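Local coordinates for DinB-like domain-containing protein (Thermus thermophilus, PDB 2YQY) that is of unknown function but folds as a DinB-like four-helix bundle whose exposed histidine triad may serve as a metal-binding site, at residues G43-T46 / E52-A55; T46-A51 / E107-L112; A55-S60 / A153-H158; T134-H137 / G141-N144. One frame throughout, in Å; residues are numbered along the deposited sequence.

Interaction 1. Residues G43-T46 / E52-A55; sequences GAWT and EHVA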
loop_
_atom_site.group_PDB
_atom_site.type_symbol
_atom_site.label_atom_id
_atom_site.label_comp_id
_atom_site.label_asym_id
_atom_site.label_seq_id
_atom_site.Cartn_x
_atom_site.Cartn_y
_atom_site.Cartn_z
ATOM N N GLY A 43 23.518 0.039 -4.181
ATOM C CA GLY A 43 22.863 1.349 -4.176
ATOM C C GLY A 43 21.369 1.276 -3.880
ATOM O O GLY A 43 20.703 2.295 -3.811
ATOM N N ALA A 44 20.836 0.076 -3.680
ATOM C CA ALA A 44 19.383 -0.063 -3.513
ATOM C C ALA A 44 18.902 0.159 -2.070
ATOM O O ALA A 44 19.643 0.009 -1.112
ATOM C CB ALA A 44 18.882 -1.428 -4.080
ATOM N N TRP A 45 17.629 0.492 -1.936
ATOM C CA TRP A 45 17.000 0.551 -0.626
ATOM C C TRP A 45 16.855 -0.862 -0.020
ATOM O O TRP A 45 17.072 -1.870 -0.710
ATOM C CB TRP A 45 15.648 1.267 -0.768
ATOM C CG TRP A 45 14.629 0.644 -1.657
ATOM C CD1 TRP A 45 14.767 -0.445 -2.492
ATOM C CD2 TRP A 45 13.284 1.100 -1.816
ATOM N NE1 TRP A 45 13.574 -0.699 -3.132
ATOM C CE2 TRP A 45 12.650 0.236 -2.739
ATOM C CE3 TRP A 45 12.552 2.163 -1.265
ATOM C CZ2 TRP A 45 11.297 0.395 -3.123
ATOM C CZ3 TRP A 45 11.190 2.314 -1.634
ATOM C CH2 TRP A 45 10.590 1.430 -2.551
ATOM N N THR A 46 16.466 -0.931 1.259
ATOM C CA THR A 46 16.311 -2.213 1.974
ATOM C C THR A 46 14.849 -2.676 1.986
ATOM O O THR A 46 13.984 -1.896 1.655
ATOM C CB THR A 46 16.749 -2.079 3.419
ATOM O OG1 THR A 46 15.787 -1.255 4.081
ATOM C CG2 THR A 46 18.202 -1.472 3.521
ATOM N N GLU A 52 8.028 0.502 4.405
ATOM C CA GLU A 52 7.656 1.868 4.798
ATOM C C GLU A 52 7.050 2.613 3.604
ATOM O O GLU A 52 6.026 3.294 3.757
ATOM C CB GLU A 52 8.873 2.620 5.393
ATOM C CG GLU A 52 8.672 4.103 5.441
ATOM C CD GLU A 52 9.933 4.916 5.666
ATOM O OE1 GLU A 52 11.069 4.430 5.416
ATOM O OE2 GLU A 52 9.775 6.083 6.099
ATOM N N HIS A 53 7.630 2.432 2.412
ATOM C CA HIS A 53 7.072 3.010 1.177
ATOM C C HIS A 53 5.626 2.558 0.908
ATOM O O HIS A 53 4.765 3.366 0.618
ATOM C CB HIS A 53 7.951 2.649 -0.028
ATOM C CG HIS A 53 7.415 3.141 -1.347
ATOM N ND1 HIS A 53 7.365 4.474 -1.685
ATOM C CD2 HIS A 53 6.910 2.466 -2.407
ATOM C CE1 HIS A 53 6.829 4.607 -2.887
ATOM N NE2 HIS A 53 6.561 3.397 -3.355
ATOM N N VAL A 54 5.385 1.255 0.995
ATOM C CA VAL A 54 4.059 0.711 0.878
ATOM C C VAL A 54 3.068 1.398 1.850
ATOM O O VAL A 54 1.979 1.796 1.433
ATOM C CB VAL A 54 4.062 -0.844 1.087
ATOM C CG1 VAL A 54 2.630 -1.366 1.330
ATOM C CG2 VAL A 54 4.743 -1.540 -0.131
ATOM N N ALA A 55 3.430 1.473 3.138
ATOM C CA ALA A 55 2.640 2.155 4.137
ATOM C C ALA A 55 2.367 3.632 3.766
ATOM O O ALA A 55 1.225 4.104 3.896
ATOM C CB ALA A 55 3.326 2.059 5.523
#
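Trp45 reaches from the loop ahead of helix 47-71 to touch His53, nearly two turns into that helix. The outer corner of the indole's six-membered ring does the touching. Its CZ3 lies 3.6 Å from CB of His53, and its CH2 is 3.8 Å from CG of His53. CD2 of the imidazole sits in the plane of the indole, at its edge. The ring planes are inclined at 59°, with the six-membered ring centroid of Trp45 5.4 Å from the ring centroid of His53.

Both first torsions bring the rings together. In Trp45, CG is tucked between the backbone N and the carbonyl carbon (chi1 61°), which sends the indole along the first turns of the helix, where it also lies on Val50. In His53, CG is anti to the backbone N (chi1 177°), and the ring projects from the helix beside the tryptophan. A tryptophan suits the loop because its long, flat side chain covers most of the 10.4 Å between CA of Trp45 and CA of His53, and CB and the ring of His53 meet it. Beyond this pair, the imidazole of His53 meets the rings of His155 and His159. The contact thus flanks a cluster of three histidines on the bundle surface, which is probably the exposed histidine triad reported for this protein.

Interaction 2. Residues T46-A51 / E107-L112; sequences TPLMVA and EEVLAL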
loop_
_atom_site.group_PDB
_atom_site.type_symbol
_atom_site.label_atom_id
_atom_site.label_comp_id
_atom_site.label_asym_id
_atom_site.label_seq_id
_atom_site.Cartn_x
_atom_site.Cartn_y
_atom_site.Cartn_z
ATOM N N THR A 46 16.466 -0.931 1.259
ATOM C CA THR A 46 16.311 -2.213 1.974
ATOM C C THR A 46 14.849 -2.676 1.986
ATOM O O THR A 46 13.984 -1.896 1.655
ATOM C CB THR A 46 16.749 -2.079 3.419
ATOM O OG1 THR A 46 15.787 -1.255 4.081
ATOM C CG2 THR A 46 18.202 -1.472 3.521
ATOM N N PRO A 47 14.578 -3.970 2.324
ATOM C CA PRO A 47 13.198 -4.451 2.494
ATOM C C PRO A 47 12.361 -3.627 3.466
ATOM O O PRO A 47 11.184 -3.410 3.227
ATOM C CB PRO A 47 13.382 -5.861 3.033
ATOM C CG PRO A 47 14.679 -6.308 2.439
ATOM C CD PRO A 47 15.554 -5.073 2.466
ATOM N N LEU A 48 12.959 -3.168 4.562
ATOM C CA LEU A 48 12.234 -2.297 5.489
ATOM C C LEU A 48 11.840 -0.915 4.907
ATOM O O LEU A 48 10.821 -0.355 5.270
ATOM C CB LEU A 48 13.040 -2.134 6.787
ATOM C CG LEU A 48 13.102 -3.392 7.653
ATOM C CD1 LEU A 48 14.185 -3.232 8.748
ATOM C CD2 LEU A 48 11.719 -3.730 8.266
ATOM N N MET A 49 12.676 -0.364 4.043
ATOM C CA MET A 49 12.349 0.874 3.316
ATOM C C MET A 49 11.245 0.596 2.312
ATOM O O MET A 49 10.342 1.405 2.153
ATOM C CB MET A 49 13.583 1.410 2.605
ATOM C CG MET A 49 14.665 1.915 3.547
ATOM S SD MET A 49 16.288 2.319 2.843
ATOM C CE MET A 49 17.209 1.927 4.297
ATOM N N VAL A 50 11.300 -0.567 1.652
ATOM C CA VAL A 50 10.238 -0.916 0.732
ATOM C C VAL A 50 8.909 -0.922 1.509
ATOM O O VAL A 50 7.939 -0.330 1.072
ATOM C CB VAL A 50 10.471 -2.306 0.068
ATOM C CG1 VAL A 50 9.257 -2.723 -0.742
ATOM C CG2 VAL A 50 11.735 -2.281 -0.807
ATOM N N ALA A 51 8.879 -1.610 2.649
ATOM C CA ALA A 51 7.652 -1.734 3.462
ATOM C C ALA A 51 7.128 -0.366 3.939
ATOM O O ALA A 51 5.939 -0.110 3.896
ATOM C CB ALA A 51 7.895 -2.671 4.652
ATOM N N GLU A 107 9.574 -3.441 14.145
ATOM C CA GLU A 107 8.503 -2.947 14.998
ATOM C C GLU A 107 7.918 -1.634 14.482
ATOM O O GLU A 107 6.700 -1.497 14.404
ATOM N N GLU A 108 8.789 -0.670 14.170
ATOM C CA GLU A 108 8.364 0.641 13.660
ATOM C C GLU A 108 7.625 0.490 12.309
ATOM O O GLU A 108 6.557 1.065 12.106
ATOM N N VAL A 109 8.214 -0.269 11.388
ATOM C CA VAL A 109 7.632 -0.477 10.041
ATOM C C VAL A 109 6.274 -1.187 10.115
ATOM O O VAL A 109 5.337 -0.780 9.425
ATOM C CB VAL A 109 8.605 -1.240 9.098
ATOM C CG1 VAL A 109 7.967 -1.507 7.779
ATOM C CG2 VAL A 109 9.911 -0.436 8.892
ATOM N N LEU A 110 6.170 -2.226 10.954
ATOM C CA LEU A 110 4.922 -2.986 11.137
ATOM C C LEU A 110 3.804 -2.106 11.683
ATOM O O LEU A 110 2.642 -2.257 11.296
ATOM C CB LEU A 110 5.128 -4.166 12.098
ATOM C CG LEU A 110 5.907 -5.405 11.638
ATOM C CD1 LEU A 110 5.887 -6.447 12.736
ATOM C CD2 LEU A 110 5.381 -6.004 10.320
ATOM N N ALA A 111 4.168 -1.203 12.589
ATOM C CA ALA A 111 3.220 -0.279 13.196
ATOM C C ALA A 111 2.739 0.724 12.137
ATOM O O ALA A 111 1.558 1.054 12.083
ATOM C CB ALA A 111 3.850 0.430 14.422
ATOM N N LEU A 112 3.659 1.184 11.284
ATOM C CA LEU A 112 3.310 2.114 10.199
ATOM C C LEU A 112 2.361 1.447 9.195
ATOM O O LEU A 112 1.376 2.060 8.726
ATOM C CB LEU A 112 4.579 2.623 9.484
ATOM C CG LEU A 112 4.472 3.880 8.600
ATOM C CD1 LEU A 112 4.058 5.134 9.391
ATOM C CD2 LEU A 112 5.779 4.135 7.879
#
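In this four-helix bundle, helices 47-71 and 106-126 meet near their N-terminal ends, where Leu48 and Ala51 receive Val109. The helices come close, with CA of Ala51 only 6.7 Å from CA of Val109, and the small alanine suits so close an approach. Val109 fits by dividing its two methyl branches. CG1, anti to the backbone N (chi1 177°), presses on CB of Ala51 at 3.3 Å, tighter than ordinary van der Waals contact. CG2 turns instead to Leu48, 3.8 Å from its CD2 and 3.7 Å from its carbonyl O. The leucine crosses the valine at a slant, its end reaching nearer than its CB.

All three residues are buried, and apolar side chains suit the place, with no hydrogen bond passing between the segments. Leu28 of helix 10-30 also packs on Ala51, and Leu36 of helix 33-36 on Leu48, so further helices close around the contact.

Just before the helix, Thr46 is the N-cap of helix 47-71. Its OG1 accepts from Met49 N at 3.2 Å, satisfying an amide of the first turn. The capping box is completed in return by a weak bond from Thr46 N to Met49 SD, 3.6 Å long.

Interaction 3. Residues A55-S60 / A153-H158; sequences ALVEDS and AYHEAH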
loop_
_atom_site.group_PDB
_atom_site.type_symbol
_atom_site.label_atom_id
_atom_site.label_comp_id
_atom_site.label_asym_id
_atom_site.label_seq_id
_atom_site.Cartn_x
_atom_site.Cartn_y
_atom_site.Cartn_z
ATOM N N ALA A 55 3.430 1.473 3.138
ATOM C CA ALA A 55 2.640 2.155 4.137
ATOM C C ALA A 55 2.367 3.632 3.766
ATOM O O ALA A 55 1.225 4.104 3.896
ATOM C CB ALA A 55 3.326 2.059 5.523
ATOM N N LEU A 56 3.389 4.377 3.338
ATOM C CA LEU A 56 3.175 5.831 3.047
ATOM C C LEU A 56 2.182 5.989 1.855
ATOM O O LEU A 56 1.288 6.864 1.867
ATOM C CB LEU A 56 4.497 6.550 2.768
ATOM C CG LEU A 56 5.435 6.546 3.987
ATOM C CD1 LEU A 56 6.847 7.132 3.670
ATOM C CD2 LEU A 56 4.771 7.262 5.186
ATOM N N VAL A 57 2.317 5.122 0.860
ATOM C CA VAL A 57 1.447 5.208 -0.300
ATOM C C VAL A 57 0.001 4.864 0.096
ATOM O O VAL A 57 -0.940 5.473 -0.434
ATOM C CB VAL A 57 1.978 4.370 -1.488
ATOM C CG1 VAL A 57 0.929 4.261 -2.621
ATOM C CG2 VAL A 57 3.328 4.987 -2.030
ATOM N N GLU A 58 -0.198 3.925 1.014
ATOM C CA GLU A 58 -1.566 3.615 1.471
ATOM C C GLU A 58 -2.139 4.763 2.282
ATOM O O GLU A 58 -3.304 5.066 2.184
ATOM C CB GLU A 58 -1.609 2.381 2.361
ATOM C CG GLU A 58 -1.200 1.139 1.628
ATOM C CD GLU A 58 -1.927 -0.126 2.058
ATOM O OE1 GLU A 58 -2.466 -0.208 3.199
ATOM O OE2 GLU A 58 -1.914 -1.054 1.233
ATOM N N ASP A 59 -1.294 5.415 3.072
ATOM C CA ASP A 59 -1.737 6.600 3.809
ATOM C C ASP A 59 -2.188 7.706 2.852
ATOM O O ASP A 59 -3.252 8.279 3.007
ATOM C CB ASP A 59 -0.649 7.100 4.758
ATOM C CG ASP A 59 -1.075 8.331 5.517
ATOM O OD1 ASP A 59 -1.701 8.172 6.579
ATOM O OD2 ASP A 59 -0.802 9.460 5.052
ATOM N N SER A 60 -1.359 7.958 1.848
ATOM C CA SER A 60 -1.576 8.980 0.850
ATOM C C SER A 60 -2.888 8.659 0.070
ATOM O O SER A 60 -3.794 9.537 -0.092
ATOM C CB SER A 60 -0.342 8.970 -0.047
ATOM O OG SER A 60 -0.468 9.928 -1.039
ATOM N N ALA A 153 -3.802 -1.669 -4.727
ATOM C CA ALA A 153 -3.665 -3.143 -4.853
ATOM C C ALA A 153 -2.431 -3.512 -5.712
ATOM O O ALA A 153 -1.647 -4.360 -5.312
ATOM C CB ALA A 153 -4.920 -3.762 -5.411
ATOM N N TYR A 154 -2.290 -2.904 -6.882
ATOM C CA TYR A 154 -1.145 -3.151 -7.779
ATOM C C TYR A 154 0.153 -2.737 -7.090
ATOM O O TYR A 154 1.172 -3.400 -7.218
ATOM C CB TYR A 154 -1.335 -2.419 -9.124
ATOM C CG TYR A 154 -0.178 -2.599 -10.109
ATOM C CD1 TYR A 154 0.427 -3.830 -10.302
ATOM C CD2 TYR A 154 0.292 -1.527 -10.858
ATOM C CE1 TYR A 154 1.500 -3.982 -11.205
ATOM C CE2 TYR A 154 1.352 -1.665 -11.753
ATOM C CZ TYR A 154 1.943 -2.880 -11.922
ATOM O OH TYR A 154 2.989 -3.008 -12.818
ATOM N N HIS A 155 0.103 -1.633 -6.361
ATOM C CA HIS A 155 1.316 -1.110 -5.710
ATOM C C HIS A 155 1.886 -2.115 -4.695
ATOM O O HIS A 155 3.067 -2.420 -4.713
ATOM C CB HIS A 155 1.017 0.224 -4.992
ATOM C CG HIS A 155 2.236 0.878 -4.432
ATOM N ND1 HIS A 155 2.423 1.086 -3.083
ATOM C CD2 HIS A 155 3.328 1.384 -5.044
ATOM C CE1 HIS A 155 3.587 1.678 -2.888
ATOM N NE2 HIS A 155 4.154 1.878 -4.061
ATOM N N GLU A 156 1.045 -2.579 -3.783
ATOM C CA GLU A 156 1.487 -3.576 -2.832
ATOM C C GLU A 156 1.894 -4.878 -3.513
ATOM O O GLU A 156 2.915 -5.481 -3.096
ATOM C CB GLU A 156 0.455 -3.857 -1.759
ATOM C CG GLU A 156 1.032 -4.786 -0.677
ATOM C CD GLU A 156 0.146 -4.868 0.520
ATOM O OE1 GLU A 156 -1.007 -5.348 0.395
ATOM O OE2 GLU A 156 0.607 -4.443 1.598
ATOM N N ALA A 157 1.158 -5.303 -4.561
ATOM C CA ALA A 157 1.531 -6.542 -5.260
ATOM C C ALA A 157 2.930 -6.398 -5.890
ATOM O O ALA A 157 3.789 -7.276 -5.799
ATOM C CB ALA A 157 0.461 -6.949 -6.318
ATOM N N HIS A 158 3.158 -5.258 -6.512
ATOM C CA HIS A 158 4.432 -4.986 -7.146
ATOM C C HIS A 158 5.611 -5.054 -6.130
ATOM O O HIS A 158 6.656 -5.708 -6.387
ATOM C CB HIS A 158 4.398 -3.610 -7.807
ATOM C CG HIS A 158 5.746 -3.166 -8.270
ATOM N ND1 HIS A 158 6.221 -3.430 -9.537
ATOM C CD2 HIS A 158 6.747 -2.534 -7.611
ATOM C CE1 HIS A 158 7.455 -2.969 -9.646
ATOM N NE2 HIS A 158 7.804 -2.432 -8.488
#
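His155 faces Val57 where helix 153-165 packs against helix 47-71 in the middle of the four-helix bundle. With Glu156 and His159 it fits an HExxH pattern, a sequence found in many metal-binding helices, though no metal is bound here. From CB the side chain leaves with CG anti to the backbone N (chi1 -174°), and this carries the imidazole across to the neighbouring helix.

CG is the first ring atom to feel Val57, 4.1 Å from its CG1. Next, ND1 comes to 3.5 Å from the same methyl. CE1 is held more closely, 3.4 Å from CG2 of Val57 and equally near its CB. At the tip, NE2 lies 3.8 Å from CG2 of Val57, and the ring also meets His53 and, edge-to-face, His159.

Val57 CG1 lies over one face of the ring, 3.9 Å from the centroid and 26° off the normal, a CH-pi contact. A branched valine suits this place because CG1 can cover the face while CG2 and CB press on CE1.

One residue further along each helix, Glu58 and Glu156 bring their carboxylates together deep in the bundle. Arg117 bridges them, with NE to Glu58 OE1 and NH2 to Glu156 OE1. Arg21 and Ser20 hold Glu156 as well. The arginines probably offset the repulsion between the two carboxylates, whose OE2 atoms, of Glu58 and of Glu156, stand 4.2 Å apart.

Interaction 4. Residues T134-H137 / G141-N144; sequences TFPH and GELN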
loop_
_atom_site.group_PDB
_atom_site.type_symbol
_atom_site.label_atom_id
_atom_site.label_comp_id
_atom_site.label_asym_id
_atom_site.label_seq_id
_atom_site.Cartn_x
_atom_site.Cartn_y
_atom_site.Cartn_z
ATOM N N THR A 134 -12.262 12.786 -9.837
ATOM C CA THR A 134 -10.915 12.255 -10.051
ATOM C C THR A 134 -9.844 13.094 -9.345
ATOM O O THR A 134 -10.033 14.299 -9.064
ATOM C CB THR A 134 -10.529 12.074 -11.555
ATOM O OG1 THR A 134 -10.368 13.346 -12.167
ATOM C CG2 THR A 134 -11.539 11.223 -12.346
ATOM N N PHE A 135 -8.738 12.448 -9.033
ATOM C CA PHE A 135 -7.609 13.181 -8.465
ATOM C C PHE A 135 -6.361 12.606 -9.159
ATOM O O PHE A 135 -6.329 11.397 -9.431
ATOM C CB PHE A 135 -7.578 13.058 -6.922
ATOM C CG PHE A 135 -6.516 13.909 -6.268
ATOM C CD1 PHE A 135 -6.774 15.226 -5.909
ATOM C CD2 PHE A 135 -5.227 13.414 -6.086
ATOM C CE1 PHE A 135 -5.772 16.030 -5.338
ATOM C CE2 PHE A 135 -4.219 14.226 -5.542
ATOM C CZ PHE A 135 -4.481 15.517 -5.168
ATOM N N PRO A 136 -5.371 13.463 -9.493
ATOM C CA PRO A 136 -4.205 12.951 -10.236
ATOM C C PRO A 136 -3.282 12.000 -9.473
ATOM O O PRO A 136 -2.845 12.310 -8.342
ATOM C CB PRO A 136 -3.463 14.215 -10.715
ATOM C CG PRO A 136 -3.916 15.308 -9.761
ATOM C CD PRO A 136 -5.336 14.933 -9.324
ATOM N N HIS A 137 -3.005 10.853 -10.103
ATOM C CA HIS A 137 -2.029 9.893 -9.589
ATOM C C HIS A 137 -0.745 10.167 -10.378
ATOM O O HIS A 137 -0.793 10.331 -11.581
ATOM C CB HIS A 137 -2.508 8.436 -9.791
ATOM C CG HIS A 137 -1.560 7.404 -9.238
ATOM N ND1 HIS A 137 -1.859 6.608 -8.144
ATOM C CD2 HIS A 137 -0.299 7.077 -9.606
ATOM C CE1 HIS A 137 -0.828 5.820 -7.877
ATOM N NE2 HIS A 137 0.136 6.091 -8.746
ATOM N N GLY A 141 -2.208 8.975 -13.819
ATOM C CA GLY A 141 -3.019 10.117 -14.233
ATOM C C GLY A 141 -4.308 10.281 -13.425
ATOM O O GLY A 141 -4.363 9.919 -12.263
ATOM N N GLU A 142 -5.347 10.825 -14.047
ATOM C CA GLU A 142 -6.582 11.149 -13.318
ATOM C C GLU A 142 -7.325 9.879 -12.987
ATOM O O GLU A 142 -7.756 9.157 -13.873
ATOM C CB GLU A 142 -7.491 12.088 -14.140
ATOM C CG GLU A 142 -6.974 13.505 -14.293
ATOM C CD GLU A 142 -6.922 14.294 -12.979
ATOM O OE1 GLU A 142 -7.908 14.293 -12.195
ATOM O OE2 GLU A 142 -5.887 14.930 -12.748
ATOM N N LEU A 143 -7.443 9.588 -11.704
ATOM C CA LEU A 143 -8.128 8.375 -11.242
ATOM C C LEU A 143 -9.270 8.723 -10.315
ATOM O O LEU A 143 -9.138 9.625 -9.473
ATOM C CB LEU A 143 -7.141 7.448 -10.497
ATOM C CG LEU A 143 -5.960 6.807 -11.239
ATOM C CD1 LEU A 143 -5.168 5.939 -10.281
ATOM C CD2 LEU A 143 -6.419 5.983 -12.432
ATOM N N ASN A 144 -10.374 7.975 -10.431
ATOM C CA ASN A 144 -11.494 8.146 -9.483
ATOM C C ASN A 144 -11.210 7.214 -8.318
ATOM O O ASN A 144 -10.186 6.555 -8.325
ATOM C CB ASN A 144 -12.843 7.837 -10.145
ATOM C CG ASN A 144 -12.887 6.456 -10.792
ATOM O OD1 ASN A 144 -12.346 5.461 -10.279
ATOM N ND2 ASN A 144 -13.549 6.393 -11.952
#
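A short antiparallel beta hairpin joins Thr134-His137 to Gly141-Asn144. Phe135 and Leu143 form a hydrogen-bonded pair: Phe135 N donates to Leu143 O at 2.9 Å, and Leu143 N donates to Phe135 O at 3.1 Å. The His137-Gly141 pair nearer the turn is bonded both ways too, with His137 N 2.7 Å from Gly141 O. Glycine suits this position, as its phi is positive. Proline, lacking an N-H, is at home in the intervening non-hydrogen-bonded pair of Pro136 with Glu142.

In this otherwise helical bundle the hairpin lies on the surface, where Phe135 packs on Val64, Arg67 and Leu68 of helix 47-71. Asn144, just before helix 145-149, is its N-cap, its OD1 accepting from Gly147 N.

On the face carrying Pro136, the Glu142 chain bends at chi2 (-66°) and folds back across the other strand. Its carboxylate then serves two neighbours. OE1 takes the Thr134 hydroxyl on its anti lone pair, OG1 to OE1 being 2.6 Å, while OE2 lies alongside the proline ring, 3.2 Å from Pro136 CB. On the other face Leu143 slants across His137, its CD1 3.7 Å from His137 CB.

How the interactions relate
Along helix 47-71 come interaction 2, then interaction 1, then interaction 3; Thr46 is shared by 1 and 2, Ala55 by 1 and 3. Interactions 1 and 3 meet at the histidine cluster, possibly a metal site although no metal is bound: His53 NE2 lies 2.9 Å from His155 NE2, and His159 completes the group. Interaction 2 adjoins the same region from the buried side, Val50 CG2 lying 3.3 Å from Trp45 CE2, and Ala55 CB lies 3.8 Å from Leu112 O. Interaction 4 stands apart on the surface, its centre about 15 Å from that of interaction 3 and about 27 Å from that of interaction 2, on the opposite side of the chain's centre from the latter.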